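Xyloglucanase (Paenibacillus pabuli, PDB 2JEP) hydrolyses the beta-1,4-glucan backbone of the plant cell-wall polysaccharide xyloglucan as a glycoside hydrolase of family 5. Local coordinates at residues T151-K156 / N200-I205. Numbering follows the deposited sequence.
Sequences TAIKEK and NAYNQI
Lys154 lays its aliphatic chain between two neighbouring outer helices, touching Ile205, Tyr202 and Ala201 in turn. Near the root, Ile205 pushes its CD1 methyl against the stem, 3.7 Å from Lys154 CG, and the two side chains meet at about a right angle. The same CG sits at the edge of the Tyr202 ring, close to its plane, with CE1 4.0 Å away. With CG beside the backbone N (chi1 -71°) and every later torsion extended, the lysine reaches on to Ala201, whose CB is 3.8 Å from Lys154 CE and just as near NZ. Ile153 makes the other apolar contact: its CG2, anti to the backbone N, comes obliquely to the phenol end of Tyr202, 3.8 Å from OH.

Polar contacts add nothing across this pair, since no hydrogen bond joins the segments. The Tyr202 hydroxyl is instead hydrogen-bonded to Gln150 OE1, one residue before 151-156, which ties the ring to the start of helix 150-167.

Cutting Lys154 back to an alanine would probably leave the Tyr202 ring edge and Ala201 CB without their lysine neighbour and Ile205 CD1 with CB alone, opening a gap between the helices. Helices 150-167 and 193-211 follow successive strands of the (beta/alpha)8 barrel; within 151-156 and 200-205 their axes run 30° from parallel and approach to 10.6 Å. The chemistry implies a seam held by van der Waals packing, in which the lysine contributes mainly its methylenes, its ammonium finding no charged partner in 200-205.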
# COMPACT_ATOMS: atom_id res chain seq x y z
N THR A 151 15.93 15.97 12.84
CA THR A 151 16.77 16.56 11.81
C THR A 151 17.45 15.48 10.98
O THR A 151 17.43 15.55 9.75
CB THR A 151 17.81 17.47 12.45
OG1 THR A 151 17.13 18.54 13.09
CG2 THR A 151 18.79 18.01 11.40
N ALA A 152 18.04 14.48 11.62
CA ALA A 152 18.72 13.42 10.89
C ALA A 152 17.70 12.57 10.15
O ALA A 152 17.95 12.16 9.03
CB ALA A 152 19.57 12.56 11.82
N ILE A 153 16.57 12.25 10.78
CA ILE A 153 15.55 11.44 10.08
C ILE A 153 15.11 12.15 8.79
O ILE A 153 15.02 11.53 7.72
CB ILE A 153 14.34 11.18 10.97
CG1 ILE A 153 14.74 10.26 12.15
CG2 ILE A 153 13.18 10.59 10.18
CD1 ILE A 153 13.66 10.20 13.28
N LYS A 154 14.81 13.44 8.89
CA LYS A 154 14.33 14.19 7.75
C LYS A 154 15.36 14.34 6.66
O LYS A 154 15.01 14.27 5.47
CB LYS A 154 13.82 15.56 8.19
CG LYS A 154 12.53 15.47 8.98
CD LYS A 154 12.16 16.83 9.57
CE LYS A 154 10.83 16.80 10.26
NZ LYS A 154 10.47 18.17 10.77
N GLU A 155 16.62 14.54 7.04
CA GLU A 155 17.66 14.64 6.03
C GLU A 155 17.92 13.31 5.34
O GLU A 155 18.10 13.26 4.14
CB GLU A 155 18.94 15.19 6.67
CG GLU A 155 20.12 15.35 5.74
CD GLU A 155 19.98 16.39 4.67
OE1 GLU A 155 19.11 17.29 4.80
OE2 GLU A 155 20.78 16.32 3.68
N LYS A 156 17.96 12.24 6.11
CA LYS A 156 18.12 10.91 5.55
C LYS A 156 16.99 10.60 4.58
O LYS A 156 17.20 10.10 3.48
CB LYS A 156 18.16 9.89 6.68
CG LYS A 156 18.39 8.43 6.26
CD LYS A 156 18.66 7.57 7.50
CE LYS A 156 18.84 6.11 7.19
NZ LYS A 156 19.28 5.37 8.42
N ASN A 200 3.36 14.60 8.69
CA ASN A 200 3.02 15.57 7.64
C ASN A 200 4.28 16.18 7.04
O ASN A 200 4.36 16.42 5.83
CB ASN A 200 2.11 16.67 8.18
CG ASN A 200 0.73 16.20 8.61
OD1 ASN A 200 0.12 15.34 7.95
ND2 ASN A 200 0.20 16.82 9.67
N ALA A 201 5.28 16.42 7.89
CA ALA A 201 6.55 16.96 7.40
C ALA A 201 7.22 15.99 6.45
O ALA A 201 7.77 16.40 5.43
CB ALA A 201 7.47 17.31 8.57
N TYR A 202 7.20 14.69 6.76
CA TYR A 202 7.78 13.70 5.85
C TYR A 202 7.05 13.76 4.51
O TYR A 202 7.67 13.78 3.45
CB TYR A 202 7.72 12.27 6.42
CG TYR A 202 8.32 12.05 7.79
CD1 TYR A 202 9.27 12.90 8.33
CD2 TYR A 202 7.93 10.95 8.56
CE1 TYR A 202 9.77 12.70 9.59
CE2 TYR A 202 8.42 10.75 9.83
CZ TYR A 202 9.34 11.63 10.36
OH TYR A 202 9.79 11.42 11.63
N ASN A 203 5.72 13.79 4.54
CA ASN A 203 5.00 13.83 3.25
C ASN A 203 5.39 15.07 2.45
O ASN A 203 5.55 14.98 1.24
CB ASN A 203 3.48 13.80 3.44
CG ASN A 203 2.94 12.41 3.72
OD1 ASN A 203 3.52 11.42 3.30
ND2 ASN A 203 1.78 12.33 4.39
N GLN A 204 5.54 16.20 3.12
CA GLN A 204 5.91 17.45 2.41
C GLN A 204 7.31 17.38 1.83
O GLN A 204 7.56 17.79 0.69
CB GLN A 204 5.77 18.65 3.35
CG GLN A 204 5.91 19.98 2.61
CD GLN A 204 4.79 20.16 1.61
OE1 GLN A 204 3.62 20.33 2.00
NE2 GLN A 204 5.10 20.08 0.32
N ILE A 205 8.26 16.89 2.63
CA ILE A 205 9.64 16.69 2.15
C ILE A 205 9.68 15.76 0.95
O ILE A 205 10.38 16.02 -0.05
CB ILE A 205 10.53 16.13 3.31
CG1 ILE A 205 10.73 17.20 4.39
CG2 ILE A 205 11.90 15.67 2.79
CD1 ILE A 205 11.16 16.63 5.75